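Local coordinates for cellulosomal scaffoldin adaptor protein B (Acetivibrio cellulolyticus, PDB 4WI0) that serves as an adaptor scaffoldin of the cellulosome, this chain being its third cohesin, a domain of the type that binds dockerin modules, at residues S3-N8 / V128-S133; G17-A22 / G117-Q122. All blocks are in the same frame, centred on the assembly; numbering follows the deposited sequence.

Contact 1: residues S3-N8 / V128-S133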
ATOM      1  N   SER A   3     -10.806 -19.204   4.776  1.00 33.01           N
ATOM      2  CA  SER A   3     -10.496 -17.787   4.696  1.00 29.41           C
ATOM      3  C   SER A   3     -10.846 -17.293   3.297  1.00 28.17           C
ATOM      4  O   SER A   3     -10.437 -17.902   2.306  1.00 27.90           O
ATOM      5  CB  SER A   3      -9.005 -17.545   4.963  1.00 28.90           C
ATOM      6  OG  SER A   3      -8.700 -17.675   6.338  1.00 28.31           O
ATOM      7  N   TYR A   4     -11.603 -16.202   3.195  1.00 26.42           N
ATOM      8  CA  TYR A   4     -11.977 -15.700   1.871  1.00 25.72           C
ATOM      9  C   TYR A   4     -12.363 -14.226   1.840  1.00 24.35           C
ATOM     10  O   TYR A   4     -12.600 -13.598   2.882  1.00 23.32           O
ATOM     11  CB  TYR A   4     -13.119 -16.546   1.270  1.00 26.51           C
ATOM     12  CG  TYR A   4     -14.393 -16.549   2.089  1.00 27.20           C
ATOM     13  CD1 TYR A   4     -15.249 -15.451   2.095  1.00 26.89           C
ATOM     14  CD2 TYR A   4     -14.738 -17.648   2.865  1.00 29.18           C
ATOM     15  CE1 TYR A   4     -16.405 -15.447   2.857  1.00 27.87           C
ATOM     16  CE2 TYR A   4     -15.896 -17.657   3.627  1.00 29.91           C
ATOM     17  CZ  TYR A   4     -16.724 -16.556   3.618  1.00 29.07           C
ATOM     18  OH  TYR A   4     -17.870 -16.570   4.369  1.00 29.58           O
ATOM     19  N   ILE A   5     -12.393 -13.695   0.620  1.00 23.30           N
ATOM     20  CA  ILE A   5     -13.084 -12.447   0.301  1.00 22.59           C
ATOM     21  C   ILE A   5     -14.124 -12.761  -0.779  1.00 23.19           C
ATOM     22  O   ILE A   5     -13.887 -13.585  -1.681  1.00 22.97           O
ATOM     23  CB  ILE A   5     -12.133 -11.318  -0.171  1.00 21.69           C
ATOM     24  CG1 ILE A   5     -12.924 -10.028  -0.435  1.00 20.97           C
ATOM     25  CG2 ILE A   5     -11.368 -11.715  -1.425  1.00 21.87           C
ATOM     26  CD1 ILE A   5     -12.085  -8.768  -0.473  1.00 20.18           C
ATOM     27  N   THR A   6     -15.278 -12.110  -0.671  1.00 22.98           N
ATOM     28  CA  THR A   6     -16.377 -12.342  -1.587  1.00 23.73           C
ATOM     29  C   THR A   6     -17.287 -11.124  -1.674  1.00 22.95           C
ATOM     30  O   THR A   6     -17.138 -10.155  -0.927  1.00 21.26           O
ATOM     31  CB  THR A   6     -17.207 -13.576  -1.152  1.00 24.62           C
ATOM     32  OG1 THR A   6     -18.084 -13.970  -2.213  1.00 25.77           O
ATOM     33  CG2 THR A   6     -18.025 -13.295   0.096  1.00 24.74           C
ATOM     34  N   MET A   7     -18.243 -11.205  -2.591  1.00 23.14           N
ATOM     35  CA  MET A   7     -19.277 -10.205  -2.722  1.00 23.31           C
ATOM     36  C   MET A   7     -20.619 -10.898  -2.585  1.00 24.35           C
ATOM     37  O   MET A   7     -20.863 -11.938  -3.204  1.00 23.98           O
ATOM     38  CB  MET A   7     -19.155  -9.504  -4.071  1.00 23.48           C
ATOM     39  CG  MET A   7     -20.145  -8.372  -4.296  1.00 23.86           C
ATOM     40  SD  MET A   7     -20.123  -7.811  -6.014  1.00 24.25           S
ATOM     41  CE  MET A   7     -18.508  -7.039  -6.078  1.00 23.60           C
ATOM     42  N   ASN A   8     -21.491 -10.318  -1.769  1.00 24.84           N
ATOM     43  CA  ASN A   8     -22.840 -10.843  -1.581  1.00 26.99           C
ATOM     44  C   ASN A   8     -23.893  -9.813  -1.944  1.00 26.48           C
ATOM     45  O   ASN A   8     -23.750  -8.643  -1.609  1.00 25.13           O
ATOM     46  CB  ASN A   8     -23.026 -11.257  -0.126  1.00 28.47           C
ATOM     47  CG  ASN A   8     -22.193 -12.465   0.237  1.00 29.71           C
ATOM     48  OD1 ASN A   8     -21.336 -12.395   1.105  1.00 29.49           O
ATOM     49  ND2 ASN A   8     -22.452 -13.580  -0.423  1.00 30.77           N
ATOM     50  N   VAL A 128     -21.093  -9.832 -12.352  1.00 22.89           N
ATOM     51  CA  VAL A 128     -20.151  -8.951 -11.662  1.00 22.23           C
ATOM     52  C   VAL A 128     -19.005  -9.815 -11.127  1.00 22.43           C
ATOM     53  O   VAL A 128     -19.257 -10.839 -10.481  1.00 22.59           O
ATOM     54  CB  VAL A 128     -20.838  -8.202 -10.504  1.00 22.20           C
ATOM     55  CG1 VAL A 128     -19.839  -7.342  -9.726  1.00 21.66           C
ATOM     56  CG2 VAL A 128     -21.982  -7.342 -11.028  1.00 22.03           C
ATOM     57  N   VAL A 129     -17.760  -9.424 -11.405  1.00 22.03           N
ATOM     58  CA  VAL A 129     -16.596 -10.129 -10.853  1.00 22.22           C
ATOM     59  C   VAL A 129     -15.497  -9.208 -10.330  1.00 21.94           C
ATOM     60  O   VAL A 129     -15.311  -8.095 -10.819  1.00 21.32           O
ATOM     61  CB  VAL A 129     -15.942 -11.093 -11.876  1.00 23.12           C
ATOM     62  CG1 VAL A 129     -16.880 -12.237 -12.205  1.00 23.43           C
ATOM     63  CG2 VAL A 129     -15.496 -10.367 -13.145  1.00 23.31           C
ATOM     64  N   PHE A 130     -14.764  -9.705  -9.340  1.00 21.85           N
ATOM     65  CA  PHE A 130     -13.427  -9.207  -9.044  1.00 21.59           C
ATOM     66  C   PHE A 130     -12.524  -9.515 -10.233  1.00 22.45           C
ATOM     67  O   PHE A 130     -12.516 -10.649 -10.721  1.00 22.56           O
ATOM     68  CB  PHE A 130     -12.865  -9.884  -7.795  1.00 21.70           C
ATOM     69  CG  PHE A 130     -13.653  -9.610  -6.538  1.00 21.18           C
ATOM     70  CD1 PHE A 130     -13.545  -8.392  -5.894  1.00 21.10           C
ATOM     71  CD2 PHE A 130     -14.493 -10.580  -6.001  1.00 21.74           C
ATOM     72  CE1 PHE A 130     -14.264  -8.133  -4.728  1.00 20.71           C
ATOM     73  CE2 PHE A 130     -15.211 -10.340  -4.839  1.00 21.88           C
ATOM     74  CZ  PHE A 130     -15.098  -9.111  -4.198  1.00 21.31           C
ATOM     75  N   GLU A 131     -11.753  -8.529 -10.690  1.00 22.68           N
ATOM     76  CA  GLU A 131     -10.966  -8.683 -11.913  1.00 24.49           C
ATOM     77  C   GLU A 131      -9.567  -8.092 -11.820  1.00 23.57           C
ATOM     78  O   GLU A 131      -9.399  -6.972 -11.352  1.00 22.36           O
ATOM     79  CB  GLU A 131     -11.719  -8.039 -13.082  1.00 26.56           C
ATOM     80  CG  GLU A 131     -10.892  -7.861 -14.343  1.00 28.81           C
ATOM     81  CD  GLU A 131     -11.740  -7.557 -15.549  1.00 29.64           C
ATOM     82  OE1 GLU A 131     -12.322  -8.502 -16.105  1.00 30.83           O
ATOM     83  OE2 GLU A 131     -11.811  -6.377 -15.941  1.00 30.97           O
ATOM     84  N   HIS A 132      -8.577  -8.848 -12.298  1.00 23.86           N
ATOM     85  CA  HIS A 132      -7.189  -8.386 -12.405  1.00 24.58           C
ATOM     86  C   HIS A 132      -7.069  -6.972 -12.998  1.00 23.48           C
ATOM     87  O   HIS A 132      -7.770  -6.619 -13.943  1.00 22.84           O
ATOM     88  CB  HIS A 132      -6.355  -9.368 -13.255  1.00 27.33           C
ATOM     89  CG  HIS A 132      -4.950  -8.903 -13.518  1.00 30.00           C
ATOM     90  ND1 HIS A 132      -3.934  -9.036 -12.594  1.00 31.54           N
ATOM     91  CD2 HIS A 132      -4.397  -8.300 -14.599  1.00 32.09           C
ATOM     92  CE1 HIS A 132      -2.817  -8.536 -13.094  1.00 32.71           C
ATOM     93  NE2 HIS A 132      -3.070  -8.085 -14.310  1.00 32.73           N
ATOM     94  N   SER A 133      -6.177  -6.173 -12.418  1.00 22.64           N
ATOM     95  CA  SER A 133      -5.821  -4.874 -12.958  1.00 22.50           C
ATOM     96  C   SER A 133      -4.302  -4.727 -12.973  1.00 22.82           C
ATOM     97  O   SER A 133      -3.626  -5.139 -12.031  1.00 22.38           O
ATOM     98  CB  SER A 133      -6.441  -3.761 -12.114  1.00 21.76           C
ATOM     99  OG  SER A 133      -5.930  -2.496 -12.489  1.00 22.13           O
TER

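Contact 2: residues G17-A22 / G117-Q122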
ATOM      1  N   GLY A  17     -34.552   0.217 -12.538  1.00 30.47           N
ATOM      2  CA  GLY A  17     -34.664   1.289 -11.551  1.00 30.44           C
ATOM      3  C   GLY A  17     -34.405   0.842 -10.123  1.00 30.14           C
ATOM      4  O   GLY A  17     -34.088   1.674  -9.266  1.00 28.71           O
ATOM      5  N   GLN A  18     -34.551  -0.457  -9.854  1.00 29.83           N
ATOM      6  CA  GLN A  18     -34.307  -0.984  -8.516  1.00 29.82           C
ATOM      7  C   GLN A  18     -32.811  -1.157  -8.284  1.00 28.24           C
ATOM      8  O   GLN A  18     -32.039  -1.348  -9.228  1.00 27.30           O
ATOM      9  CB  GLN A  18     -35.023  -2.314  -8.291  1.00 31.26           C
ATOM     10  CG  GLN A  18     -36.540  -2.236  -8.372  1.00 33.66           C
ATOM     11  CD  GLN A  18     -37.213  -3.513  -7.893  1.00 35.38           C
ATOM     12  OE1 GLN A  18     -36.752  -4.627  -8.173  1.00 34.53           O
ATOM     13  NE2 GLN A  18     -38.314  -3.359  -7.165  1.00 37.49           N
ATOM     14  N   ILE A  19     -32.418  -1.100  -7.017  1.00 27.37           N
ATOM     15  CA  ILE A  19     -31.021  -1.136  -6.638  1.00 26.32           C
ATOM     16  C   ILE A  19     -30.678  -2.431  -5.909  1.00 25.77           C
ATOM     17  O   ILE A  19     -31.365  -2.829  -4.967  1.00 26.22           O
ATOM     18  CB  ILE A  19     -30.682   0.057  -5.727  1.00 26.45           C
ATOM     19  CG1 ILE A  19     -30.983   1.371  -6.458  1.00 27.10           C
ATOM     20  CG2 ILE A  19     -29.217   0.013  -5.308  1.00 25.66           C
ATOM     21  CD1 ILE A  19     -31.041   2.575  -5.549  1.00 27.29           C
ATOM     22  N   ILE A  20     -29.612  -3.080  -6.355  1.00 24.62           N
ATOM     23  CA  ILE A  20     -29.026  -4.203  -5.643  1.00 24.52           C
ATOM     24  C   ILE A  20     -27.862  -3.684  -4.793  1.00 24.03           C
ATOM     25  O   ILE A  20     -26.969  -3.010  -5.312  1.00 23.33           O
ATOM     26  CB  ILE A  20     -28.493  -5.265  -6.622  1.00 24.63           C
ATOM     27  CG1 ILE A  20     -29.649  -5.824  -7.464  1.00 25.41           C
ATOM     28  CG2 ILE A  20     -27.772  -6.374  -5.861  1.00 24.61           C
ATOM     29  CD1 ILE A  20     -29.228  -6.804  -8.540  1.00 25.60           C
ATOM     30  N   LYS A  21     -27.873  -3.995  -3.499  1.00 24.39           N
ATOM     31  CA  LYS A  21     -26.733  -3.709  -2.628  1.00 23.94           C
ATOM     32  C   LYS A  21     -25.718  -4.850  -2.694  1.00 22.80           C
ATOM     33  O   LYS A  21     -26.032  -5.990  -2.352  1.00 23.59           O
ATOM     34  CB  LYS A  21     -27.193  -3.475  -1.186  1.00 25.37           C
ATOM     35  CG  LYS A  21     -28.179  -2.318  -1.041  1.00 27.36           C
ATOM     36  CD  LYS A  21     -28.325  -1.866   0.401  1.00 29.15           C
ATOM     37  CE  LYS A  21     -29.477  -0.883   0.577  1.00 31.50           C
ATOM     38  NZ  LYS A  21     -29.299  -0.036   1.791  1.00 31.98           N
ATOM     39  N   ALA A  22     -24.509  -4.533  -3.151  1.00 21.31           N
ATOM     40  CA  ALA A  22     -23.408  -5.490  -3.243  1.00 20.91           C
ATOM     41  C   ALA A  22     -22.416  -5.269  -2.104  1.00 20.41           C
ATOM     42  O   ALA A  22     -21.745  -4.230  -2.051  1.00 19.63           O
ATOM     43  CB  ALA A  22     -22.708  -5.348  -4.582  1.00 20.72           C
ATOM     44  N   GLY A 117     -23.708   0.090  -4.602  1.00 19.88           N
ATOM     45  CA  GLY A 117     -25.030  -0.172  -5.169  1.00 20.62           C
ATOM     46  C   GLY A 117     -24.946  -0.392  -6.666  1.00 20.76           C
ATOM     47  O   GLY A 117     -24.096   0.193  -7.325  1.00 20.62           O
ATOM     48  N   PHE A 118     -25.822  -1.246  -7.193  1.00 21.48           N
ATOM     49  CA  PHE A 118     -25.989  -1.420  -8.635  1.00 22.13           C
ATOM     50  C   PHE A 118     -27.459  -1.254  -9.030  1.00 23.29           C
ATOM     51  O   PHE A 118     -28.308  -2.053  -8.627  1.00 23.79           O
ATOM     52  CB  PHE A 118     -25.505  -2.805  -9.057  1.00 22.00           C
ATOM     53  CG  PHE A 118     -24.010  -2.958  -9.050  1.00 21.21           C
ATOM     54  CD1 PHE A 118     -23.221  -2.212  -9.913  1.00 21.04           C
ATOM     55  CD2 PHE A 118     -23.394  -3.871  -8.203  1.00 20.99           C
ATOM     56  CE1 PHE A 118     -21.845  -2.355  -9.919  1.00 20.41           C
ATOM     57  CE2 PHE A 118     -22.012  -4.023  -8.208  1.00 20.80           C
ATOM     58  CZ  PHE A 118     -21.240  -3.265  -9.069  1.00 20.36           C
ATOM     59  N   LYS A 119     -27.759  -0.223  -9.817  1.00 24.01           N
ATOM     60  CA  LYS A 119     -29.118   0.007 -10.298  1.00 25.24           C
ATOM     61  C   LYS A 119     -29.296  -0.655 -11.662  1.00 25.44           C
ATOM     62  O   LYS A 119     -28.448  -0.513 -12.544  1.00 24.81           O
ATOM     63  CB  LYS A 119     -29.403   1.505 -10.398  1.00 26.47           C
ATOM     64  CG  LYS A 119     -30.865   1.845 -10.675  1.00 28.39           C
ATOM     65  CD  LYS A 119     -31.091   3.346 -10.782  1.00 29.72           C
ATOM     66  CE  LYS A 119     -30.864   4.033  -9.452  1.00 30.65           C
ATOM     67  NZ  LYS A 119     -31.357   5.443  -9.422  1.00 32.91           N
ATOM     68  N   ALA A 120     -30.391  -1.391 -11.831  1.00 26.13           N
ATOM     69  CA  ALA A 120     -30.648  -2.065 -13.102  1.00 26.47           C
ATOM     70  C   ALA A 120     -31.087  -1.040 -14.141  1.00 27.19           C
ATOM     71  O   ALA A 120     -32.091  -0.350 -13.958  1.00 28.07           O
ATOM     72  CB  ALA A 120     -31.711  -3.139 -12.932  1.00 27.17           C
ATOM     73  N   LEU A 121     -30.318  -0.931 -15.220  1.00 27.11           N
ATOM     74  CA  LEU A 121     -30.702  -0.134 -16.380  1.00 27.68           C
ATOM     75  C   LEU A 121     -31.545  -0.995 -17.328  1.00 28.80           C
ATOM     76  O   LEU A 121     -32.480  -0.503 -17.954  1.00 29.15           O
ATOM     77  CB  LEU A 121     -29.458   0.370 -17.109  1.00 27.46           C
ATOM     78  CG  LEU A 121     -28.454   1.140 -16.255  1.00 26.67           C
ATOM     79  CD1 LEU A 121     -27.149   1.350 -17.009  1.00 26.41           C
ATOM     80  CD2 LEU A 121     -29.048   2.465 -15.795  1.00 27.24           C
ATOM     81  N   GLN A 122     -31.183  -2.273 -17.433  1.00 28.67           N
ATOM     82  CA  GLN A 122     -31.968  -3.274 -18.157  1.00 29.87           C
ATOM     83  C   GLN A 122     -32.213  -4.482 -17.256  1.00 29.99           C
ATOM     84  O   GLN A 122     -31.365  -4.820 -16.423  1.00 29.60           O
ATOM     85  CB  GLN A 122     -31.211  -3.759 -19.389  1.00 29.85           C
ATOM     86  CG  GLN A 122     -30.847  -2.708 -20.421  1.00 30.15           C
ATOM     87  CD  GLN A 122     -30.074  -3.324 -21.580  1.00 30.72           C
ATOM     88  OE1 GLN A 122     -30.641  -4.064 -22.395  1.00 32.31           O
ATOM     89  NE2 GLN A 122     -28.775  -3.030 -21.657  1.00 30.05           N
TER

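Contact 1: residues S3-N8 / V128-S133
The ring of Phe130 meets the strand 4-9 with its edge. CE2 and CZ lead, and CE2 comes within 3.9 Å of Thr6 C, which lies in the plane of the ring; Met7 N is also at this edge, close to the plane. Met7 CB is near the same corner of the ring, 4.1 Å from CZ of Phe130. Ile5 approaches the ring obliquely, its CG1 standing 4.4 Å from Phe130 CZ. What brings the ring across is the first torsion of Phe130, with CG anti to the carbonyl carbon (chi1 -63°).

No hydrogen bond joins the two segments. Where they touch, residues 5-7 and 128-130 run nearly antiparallel, 163° apart, but the nearest CA atoms, such as those of Thr6 and Phe130, are 8.6 Å apart, too far for strand pairing. This is the face-to-face packing of a beta sandwich, the jelly-roll-like fold of cohesins: strand 4-9 belongs to one sheet and strand 129-130 to the other, and side chains fill the space between them. Val159, on the strand 158-160 beside Ile5, also touches Phe130.

Farther along, the thioether of Met7 takes over. Its chain is extended as far as SD and then bends at chi3 (-69°), which places both SD and CE against one methyl of Val128; Met7 SD to Val128 CG1 is 3.8 Å. The two side chains cross at about a right angle, and Ile39 of the strand 32-40 touches both. Thr6 starts its side chain away from the 128-133 segment, and its OG1 hydrogen-bonds to the carbonyl oxygen of Ile160.

Contact 2: residues G17-A22 / G117-Q122
Ile20 and Phe118 form the hydrogen-bonded pair at the middle of this antiparallel ladder, each giving its N-H to the other's carbonyl. Ile20 N to Phe118 O is 2.8 Å and nearly straight at the hydrogen (171°), although the donor is tilted from the carbonyl plane; in the return bond, Phe118 N lies in the plane of the Ile20 carbonyl. Two more bonds carry the pairing beyond the strand to Gln18 and Gly17: Ala120 N reaches Gln18 O at 3.1 Å, and Gly17 N reaches Ala120 O at 2.9 Å. Between the Ile20-Phe118 pair and these bonds, Ile19 faces Lys119 in a non-hydrogen-bonded pair, where CA-H groups approach carbonyls, as at Lys119 CA and Gln18 O, 3.4 Å apart.

On the face carrying Ile19 and Lys119, the lysine's methylenes do the touching. With CG anti to the backbone N (chi1 -171°), the chain passes Gly17, its CG 3.5 Å from Gly17 O, and then bends at chi3 to bring CE within 4.0 Å of Ile19 CG1. The other face carries Phe118, and Ala22 CB meets CE2 of its ring obliquely at 3.9 Å.

Further out, strand 46-49 flanks 111-120 on its other edge, with Val49 bonded to Gly117 and Gln47 to Lys119 through the backbone. Leu46 and the ring of Tyr41 pack on Phe118, while Phe9 touches Ile20 and Ala22. The chemistry thus divides in two: main-chain bonds fix the register of the strands, while one sheet face is apolar and buried and the other, lined by the lysine's aliphatic stem, is partly open to solvent.

Contact 1 and contact 2 lie with their centres about 18 Å apart in the single cohesin domain, and the second is nested along the chain inside the loop closed by the first. They share a sheet: strands 4-9 and 19-27 are antiparallel neighbours, and 19-27 pairs in turn with 111-120. Contact 2 is a pairing within that sheet, whereas contact 1 spans to the opposite one through strand 129-130. The two meet in the interior, where Met7 SD packs 3.8 Å from Ala22 CB and Val128 CG1 approaches Phe118 CE2. The side chains of the paired strands thus pack against those of the sandwich contact, tying early strands to late ones.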